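Local structure of myosin-2 (Saccharomyces cerevisiae, 6IXO) at residues D96-G101 with N210-C215; E36-G41 with K217-E222; I161-L166 with H227-T232. The protein carries organelles and other cargo along actin cables as a class V myosin heavy chain, here represented by its globular cargo-binding tail domain. All blocks are in the same frame, centred on the assembly; numbering follows the deposited sequence.

Contact 1: residues D96-G101 with N210-C215. With SO4 (sulfate ion), chain B.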
# COMPACT_ATOMS: atom_id res chain seq x y z
N ASP A 96 0.75 -10.63 -9.14
CA ASP A 96 0.19 -9.41 -9.69
C ASP A 96 -0.24 -8.40 -8.64
O ASP A 96 -0.58 -7.26 -8.97
CB ASP A 96 -1.02 -9.74 -10.55
CG ASP A 96 -0.63 -10.32 -11.87
OD1 ASP A 96 0.48 -10.00 -12.33
OD2 ASP A 96 -1.42 -11.10 -12.44
N LEU A 97 -0.22 -8.82 -7.38
CA LEU A 97 -0.81 -8.01 -6.31
C LEU A 97 -0.26 -6.59 -6.24
O LEU A 97 -1.02 -5.63 -6.13
CB LEU A 97 -0.58 -8.71 -4.96
CG LEU A 97 -1.10 -7.92 -3.77
CD1 LEU A 97 -2.58 -7.69 -3.83
CD2 LEU A 97 -0.73 -8.73 -2.51
N ILE A 98 1.05 -6.44 -6.29
CA ILE A 98 1.62 -5.10 -6.12
C ILE A 98 1.36 -4.22 -7.38
O ILE A 98 0.76 -3.16 -7.24
CB ILE A 98 3.15 -5.15 -5.79
CG1 ILE A 98 3.34 -5.74 -4.37
CG2 ILE A 98 3.78 -3.76 -5.90
CD1 ILE A 98 4.84 -6.31 -4.13
N PRO A 99 1.79 -4.67 -8.58
CA PRO A 99 1.50 -3.76 -9.71
C PRO A 99 0.01 -3.53 -9.93
O PRO A 99 -0.35 -2.37 -10.20
CB PRO A 99 2.13 -4.48 -10.94
CG PRO A 99 2.40 -5.88 -10.48
CD PRO A 99 2.58 -5.84 -8.99
N SER A 100 -0.85 -4.54 -9.79
CA SER A 100 -2.27 -4.28 -10.07
C SER A 100 -2.85 -3.36 -9.04
O SER A 100 -3.68 -2.52 -9.34
CB SER A 100 -3.07 -5.57 -10.15
OG SER A 100 -2.63 -6.33 -11.27
N GLY A 101 -2.42 -3.49 -7.79
CA GLY A 101 -2.95 -2.60 -6.77
C GLY A 101 -2.53 -1.16 -6.98
O GLY A 101 -3.31 -0.24 -6.80
N ASN A 210 11.19 -3.73 -3.24
CA ASN A 210 11.59 -3.09 -4.51
C ASN A 210 10.44 -2.94 -5.51
O ASN A 210 10.36 -1.96 -6.27
CB ASN A 210 12.67 -3.88 -5.19
CG ASN A 210 14.01 -3.34 -4.89
OD1 ASN A 210 14.21 -2.13 -4.93
ND2 ASN A 210 14.95 -4.22 -4.57
N SER A 211 9.58 -3.95 -5.53
CA SER A 211 8.46 -3.96 -6.46
C SER A 211 7.49 -2.85 -6.09
O SER A 211 6.97 -2.14 -6.96
CB SER A 211 7.80 -5.34 -6.45
OG SER A 211 6.70 -5.38 -7.35
N ILE A 212 7.25 -2.67 -4.79
CA ILE A 212 6.42 -1.54 -4.37
C ILE A 212 7.06 -0.24 -4.81
O ILE A 212 6.41 0.62 -5.41
CB ILE A 212 6.22 -1.52 -2.88
CG1 ILE A 212 5.37 -2.73 -2.47
CG2 ILE A 212 5.46 -0.26 -2.43
CD1 ILE A 212 5.26 -2.90 -0.97
N TYR A 213 8.36 -0.10 -4.53
CA TYR A 213 9.05 1.12 -4.93
C TYR A 213 8.94 1.43 -6.42
O TYR A 213 8.57 2.57 -6.82
CB TYR A 213 10.55 1.00 -4.54
CG TYR A 213 11.37 2.18 -5.02
CD1 TYR A 213 11.46 3.34 -4.27
CD2 TYR A 213 12.07 2.12 -6.23
CE1 TYR A 213 12.24 4.41 -4.69
CE2 TYR A 213 12.85 3.18 -6.66
CZ TYR A 213 12.92 4.33 -5.89
OH TYR A 213 13.69 5.39 -6.29
N TRP A 214 9.28 0.45 -7.26
CA TRP A 214 9.36 0.73 -8.71
C TRP A 214 7.99 0.89 -9.36
O TRP A 214 7.84 1.68 -10.30
CB TRP A 214 10.16 -0.36 -9.43
CG TRP A 214 11.60 -0.14 -9.27
CD1 TRP A 214 12.49 -0.90 -8.52
CD2 TRP A 214 12.35 0.96 -9.80
NE1 TRP A 214 13.75 -0.34 -8.61
CE2 TRP A 214 13.69 0.79 -9.38
CE3 TRP A 214 12.02 2.06 -10.60
CZ2 TRP A 214 14.70 1.70 -9.73
CZ3 TRP A 214 13.01 2.95 -10.95
CH2 TRP A 214 14.34 2.76 -10.51
N CYS A 215 6.97 0.17 -8.85
CA CYS A 215 5.59 0.33 -9.38
C CYS A 215 5.08 1.72 -9.05
O CYS A 215 4.49 2.42 -9.91
CB CYS A 215 4.64 -0.76 -8.79
SG CYS A 215 4.92 -2.37 -9.58
S SO4 B . 17.08 -0.68 -7.04
O1 SO4 B . 17.85 -1.18 -5.91
O2 SO4 B . 16.58 -1.81 -7.83
O3 SO4 B . 17.93 0.17 -7.87
O4 SO4 B . 15.94 0.10 -6.56

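Contact 2: residues E36-G41 with K217-E222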
# COMPACT_ATOMS: atom_id res chain seq x y z
N GLU A 36 -5.07 -4.25 -18.17
CA GLU A 36 -3.70 -4.73 -18.34
C GLU A 36 -2.75 -3.69 -17.77
O GLU A 36 -2.85 -2.51 -18.06
CB GLU A 36 -3.36 -5.01 -19.81
CG GLU A 36 -4.10 -6.19 -20.44
CD GLU A 36 -3.73 -7.53 -19.80
OE1 GLU A 36 -2.58 -7.65 -19.34
OE2 GLU A 36 -4.58 -8.45 -19.76
N VAL A 37 -1.83 -4.12 -16.92
CA VAL A 37 -0.95 -3.19 -16.27
C VAL A 37 0.30 -3.01 -17.13
O VAL A 37 0.79 -3.98 -17.69
CB VAL A 37 -0.56 -3.72 -14.83
CG1 VAL A 37 0.35 -2.76 -14.16
CG2 VAL A 37 -1.81 -3.88 -13.98
N PRO A 38 0.82 -1.79 -17.27
CA PRO A 38 2.10 -1.69 -18.00
C PRO A 38 3.30 -2.11 -17.16
O PRO A 38 3.19 -2.16 -15.95
CB PRO A 38 2.19 -0.20 -18.34
CG PRO A 38 1.38 0.47 -17.28
CD PRO A 38 0.23 -0.47 -17.01
N ASP A 39 4.45 -2.35 -17.80
CA ASP A 39 5.67 -2.78 -17.10
C ASP A 39 6.31 -1.70 -16.21
O ASP A 39 6.37 -0.54 -16.58
CB ASP A 39 6.69 -3.26 -18.13
CG ASP A 39 6.73 -4.77 -18.25
OD1 ASP A 39 5.89 -5.44 -17.60
OD2 ASP A 39 7.59 -5.29 -18.99
N ALA A 40 6.82 -2.11 -15.04
CA ALA A 40 7.51 -1.18 -14.14
C ALA A 40 8.98 -1.59 -13.85
O ALA A 40 9.32 -2.77 -13.89
CB ALA A 40 6.75 -1.06 -12.84
N GLY A 41 9.83 -0.60 -13.55
CA GLY A 41 11.24 -0.84 -13.34
C GLY A 41 12.17 0.29 -13.78
O GLY A 41 11.73 1.30 -14.36
N LYS A 217 6.99 4.38 -8.33
CA LYS A 217 7.77 5.33 -9.12
C LYS A 217 7.33 5.39 -10.60
O LYS A 217 7.09 6.49 -11.19
CB LYS A 217 9.27 4.96 -9.03
CG LYS A 217 10.16 5.98 -9.69
CD LYS A 217 11.59 5.96 -9.16
CE LYS A 217 12.36 7.18 -9.69
NZ LYS A 217 13.66 7.40 -8.99
N SER A 218 7.21 4.21 -11.22
CA SER A 218 6.93 4.15 -12.65
C SER A 218 5.52 4.60 -12.92
O SER A 218 5.25 5.15 -14.00
CB SER A 218 7.12 2.75 -13.22
OG SER A 218 8.48 2.34 -13.16
N PHE A 219 4.61 4.35 -11.97
CA PHE A 219 3.20 4.69 -12.20
C PHE A 219 2.88 6.09 -11.72
O PHE A 219 1.70 6.43 -11.58
CB PHE A 219 2.24 3.69 -11.53
CG PHE A 219 2.30 2.30 -12.11
CD1 PHE A 219 3.14 2.02 -13.19
CD2 PHE A 219 1.55 1.27 -11.55
CE1 PHE A 219 3.23 0.73 -13.72
CE2 PHE A 219 1.63 -0.02 -12.07
CZ PHE A 219 2.48 -0.28 -13.16
N HIS A 220 3.92 6.88 -11.45
CA HIS A 220 3.80 8.29 -11.08
C HIS A 220 2.95 8.48 -9.82
O HIS A 220 2.14 9.37 -9.75
CB HIS A 220 3.19 9.09 -12.25
CG HIS A 220 3.88 8.82 -13.56
ND1 HIS A 220 5.15 9.27 -13.83
CD2 HIS A 220 3.47 8.14 -14.65
CE1 HIS A 220 5.50 8.88 -15.04
NE2 HIS A 220 4.50 8.20 -15.56
N ILE A 221 3.16 7.64 -8.83
CA ILE A 221 2.41 7.76 -7.58
C ILE A 221 3.10 8.75 -6.68
O ILE A 221 4.32 8.72 -6.55
CB ILE A 221 2.31 6.42 -6.83
CG1 ILE A 221 1.58 5.39 -7.68
CG2 ILE A 221 1.56 6.61 -5.50
CD1 ILE A 221 0.18 5.82 -8.03
N GLU A 222 2.32 9.59 -6.03
CA GLU A 222 2.84 10.61 -5.11
C GLU A 222 3.71 9.98 -3.97
O GLU A 222 3.30 9.01 -3.34
CB GLU A 222 1.65 11.43 -4.58
CG GLU A 222 0.92 12.35 -5.67
CD GLU A 222 -0.24 11.67 -6.50
OE1 GLU A 222 -1.09 12.43 -7.08
OE2 GLU A 222 -0.31 10.42 -6.61

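Contact 3: residues I161-L166 with H227-T232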
# COMPACT_ATOMS: atom_id res chain seq x y z
N ILE A 161 -8.05 -2.51 1.38
CA ILE A 161 -8.14 -3.89 0.88
C ILE A 161 -6.75 -4.35 0.42
O ILE A 161 -6.27 -5.45 0.75
CB ILE A 161 -9.14 -3.99 -0.26
CG1 ILE A 161 -10.58 -3.88 0.29
CG2 ILE A 161 -8.97 -5.31 -1.05
CD1 ILE A 161 -11.65 -3.63 -0.84
N TRP A 162 -6.10 -3.48 -0.33
CA TRP A 162 -4.79 -3.78 -0.88
C TRP A 162 -3.73 -3.91 0.21
O TRP A 162 -2.94 -4.85 0.20
CB TRP A 162 -4.37 -2.69 -1.84
CG TRP A 162 -3.06 -2.94 -2.58
CD1 TRP A 162 -2.76 -4.01 -3.41
CD2 TRP A 162 -1.92 -2.11 -2.57
NE1 TRP A 162 -1.50 -3.85 -3.94
CE2 TRP A 162 -0.97 -2.68 -3.44
CE3 TRP A 162 -1.60 -0.91 -1.92
CZ2 TRP A 162 0.28 -2.11 -3.67
CZ3 TRP A 162 -0.36 -0.33 -2.16
CH2 TRP A 162 0.56 -0.92 -3.03
N LEU A 163 -3.72 -2.96 1.12
CA LEU A 163 -2.68 -2.92 2.14
C LEU A 163 -2.79 -4.18 3.02
O LEU A 163 -1.77 -4.77 3.40
CB LEU A 163 -2.80 -1.64 2.98
CG LEU A 163 -1.60 -1.28 3.88
CD1 LEU A 163 -0.27 -1.44 3.13
CD2 LEU A 163 -1.71 0.14 4.45
N LYS A 164 -4.01 -4.61 3.31
CA LYS A 164 -4.18 -5.84 4.09
C LYS A 164 -3.64 -7.05 3.36
O LYS A 164 -2.99 -7.92 3.95
CB LYS A 164 -5.66 -6.05 4.45
CG LYS A 164 -5.90 -7.44 5.10
CD LYS A 164 -7.39 -7.62 5.57
CE LYS A 164 -7.81 -6.52 6.58
NZ LYS A 164 -7.02 -6.55 7.90
N LYS A 165 -3.89 -7.12 2.06
CA LYS A 165 -3.33 -8.23 1.27
C LYS A 165 -1.81 -8.20 1.26
O LYS A 165 -1.18 -9.26 1.33
CB LYS A 165 -3.86 -8.18 -0.19
CG LYS A 165 -5.33 -8.67 -0.34
CD LYS A 165 -5.87 -8.19 -1.75
CE LYS A 165 -7.35 -8.63 -1.90
NZ LYS A 165 -7.47 -10.09 -1.98
N LEU A 166 -1.23 -7.01 1.18
CA LEU A 166 0.22 -6.87 1.29
C LEU A 166 0.74 -7.41 2.63
O LEU A 166 1.73 -8.12 2.66
CB LEU A 166 0.66 -5.41 1.17
CG LEU A 166 0.41 -4.82 -0.24
CD1 LEU A 166 0.94 -3.40 -0.18
CD2 LEU A 166 1.15 -5.57 -1.38
N HIS A 227 5.65 6.45 1.07
CA HIS A 227 6.09 6.52 2.46
C HIS A 227 5.10 5.83 3.39
O HIS A 227 5.49 5.08 4.29
CB HIS A 227 6.30 7.98 2.92
CG HIS A 227 6.87 8.08 4.30
ND1 HIS A 227 6.09 8.19 5.43
CD2 HIS A 227 8.15 8.03 4.74
CE1 HIS A 227 6.86 8.21 6.51
NE2 HIS A 227 8.12 8.11 6.11
N ALA A 228 3.82 6.08 3.20
CA ALA A 228 2.80 5.52 4.12
C ALA A 228 2.75 4.01 4.00
O ALA A 228 2.72 3.29 4.99
CB ALA A 228 1.36 6.15 3.79
N VAL A 229 2.72 3.54 2.76
CA VAL A 229 2.59 2.11 2.54
C VAL A 229 3.79 1.36 3.14
O VAL A 229 3.65 0.39 3.87
CB VAL A 229 2.52 1.80 1.04
CG1 VAL A 229 2.72 0.27 0.81
CG2 VAL A 229 1.17 2.32 0.48
N VAL A 230 4.98 1.85 2.85
CA VAL A 230 6.15 1.11 3.31
C VAL A 230 6.37 1.21 4.81
O VAL A 230 6.77 0.22 5.47
CB VAL A 230 7.41 1.59 2.54
CG1 VAL A 230 8.69 0.94 3.16
CG2 VAL A 230 7.26 1.16 1.08
N THR A 231 6.11 2.37 5.40
CA THR A 231 6.21 2.54 6.85
C THR A 231 5.24 1.59 7.57
O THR A 231 5.56 0.96 8.60
CB THR A 231 5.89 4.01 7.23
OG1 THR A 231 6.98 4.84 6.82
CG2 THR A 231 5.68 4.15 8.74
N THR A 232 4.02 1.51 7.03
CA THR A 232 3.02 0.57 7.61
C THR A 232 3.55 -0.87 7.52
O THR A 232 3.50 -1.64 8.48
CB THR A 232 1.65 0.67 6.89
OG1 THR A 232 1.13 1.98 7.07
CG2 THR A 232 0.64 -0.36 7.46

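Contact 1: residues D96-G101 with N210-C215
Where I98 packs on S211, I212 and C215, the preceding carbonyl oxygen, L97 O, is gripped by two N-H groups, G101 N one helical turn on at 3.0 Å and the indole NE1 of W162 from helix 134-180. This is near-parallel helix packing within the all-helical globular tail: the axes of 97-101 and 210-215 approach to 9.3 Å and cross at -23°. No hydrogen bond joins the two segments; aliphatic carbon, sulfur and one serine hydroxyl fill the interface. The I98 methyl CG2 does most of the touching. It points away from the backbone N, with CG1 beside N (chi1 -69°), which sets it against S211 and the backbone of I212; it meets S211 OG at 3.6 Å and I212 CG1 at 3.9 Å. CD1 of I98 extends alongside S211, flanking the same hydroxyl, and the I98 and I212 side chains cross at about a right angle. L166 of helix 134-180 packs against I98 as well.

On another side of helix 202-218, W214 turns its indole to a sulfate ion, probably taken from the crystallisation liquor. NE1 shares its N-H between two sulfate oxygens: the bond to O4 is weak and bent (132°), that to O2 straighter but also weak, at 3.3 Å. H274 NE2 holds the same ion. CE2 of Y213 stands 3.7 Å above the indole plane, over its centre. An alanine at W214 removes the indole and its N-H; the sulfate would probably be held less firmly, and the Y213 edge left without the ring face it packs on. Back at the interface, C215 SG lies against the proline ring of P99, 3.8 Å from CB.

Contact 2: residues E36-G41 with K217-E222
Apolar contact centres on the ring of F219, whose outer end reaches the 36-41 loop. V37 CG1 comes closest, 3.4 Å from F219 CZ, the two side chains crossing at about a right angle. A first torsion of 180° holds CG1 of V37 trans to its own N, a position that puts it beside CZ and CE2 of the ring. The pyrrolidine of P38 adds CG at 4.0 Å from F219 CE1, and the A40 methyl CB reaches the same CE1 obliquely. A40 CB also packs on S218 CB at 3.8 Å. V102 of helix 97-124 and V51 of helix 48-51 also touch F219, which is buried, whereas the loop is for the most part only partly exposed.

Carbonyl oxygens meet the ring rim. P38 O sits close to the ring plane, 3.4 Å from F219 CZ, where the slightly positive C-H edge is probably a favourable neighbour for the oxygen; D39 O lies near the same plane, farther off.

The ring and S218 stand at the C-terminal end of helix 202-218, which finishes in a Schellman motif. H220, with positive phi (59°), is its C-prime residue: H220 N bonds to K217 O at 3.2 Å, and I221 N to M216 O. The S218 carbonyl oxygen lies over one face of the H220 imidazole, toward its rim, and H220 NE2 bonds to L46 O.

One hydrogen bond crosses the contact. G41 N reaches S218 OG at 3.3 Å, long but almost straight (173°), and the hydroxyl is also bonded to W214 O, a turn back in the helix. At G41's backbone angles a side chain would collide with the carbonyl oxygen of A40.

Contact 3: residues I161-L166 with H227-T232
Helix 161-166 passes helix 227-232 at -35°, their axes no nearer than 11.1 Å, with L163 and V229 facing each other at the closest pair of CA atoms, 7.3 Å apart. The wide spacing is bridged by methyl groups and an indole edge, and no hydrogen bond runs from one segment to the other. V229 supplies both its methyls. CG1, anti to the backbone N (chi1 167°), meets two leucine methyls, L163 CD1 and L166 CD1, each at 4.2 Å. CG2, the other branch, touches W162 CZ3 at 4.0 Å. That second methyl comes to the edge of the indole, near the ring plane, so V229 abuts the rim of the six-membered ring and does not cover a face. A face of the same indole is taken from within its own helix: L166 CD1 stands 3.6 Å above the plane, offset toward the rim. L166 thus touches V229 and W162 with one methyl, packing three side chains together.

L163 forks. The L163 and V229 side chains slide past each other in opposite directions, while CD2 of L163 turns to the next turn of the partner helix, where T232 offers its methyl CG2 at 3.9 Å. F377, from a loop, packs on both L163 and T232. M216 of helix 202-218 touches both W162 and V229. Through these methyl and ring-edge contacts the long helix 134-180 and helix 223-247 pack obliquely, side chain against side chain, in the buried interior of the all-helical cargo-binding tail, close to the centre of the chain.

Contacts 1 and 3 are buried helix-helix interfaces, contact 3 the closer to the middle of the chain, whereas contact 2 is partly buried and brings a loop to a helix end. Contacts 1 and 2 share helix 202-218, their centres 8 Å apart, and meet where P99 O packs on F219 and W214 on G41. Contact 1 also meets contact 3, helix 97-124 lying against helix 134-180; contacts 2 and 3 do not touch. Their chemistry differs: methyls and an indole edge in contact 3, methyl, hydroxyl and sulfur in contact 1. Only contact 2, with its irregular loop, engages a backbone N-H in a hydrogen bond between paired segments and sets carbonyls against a ring.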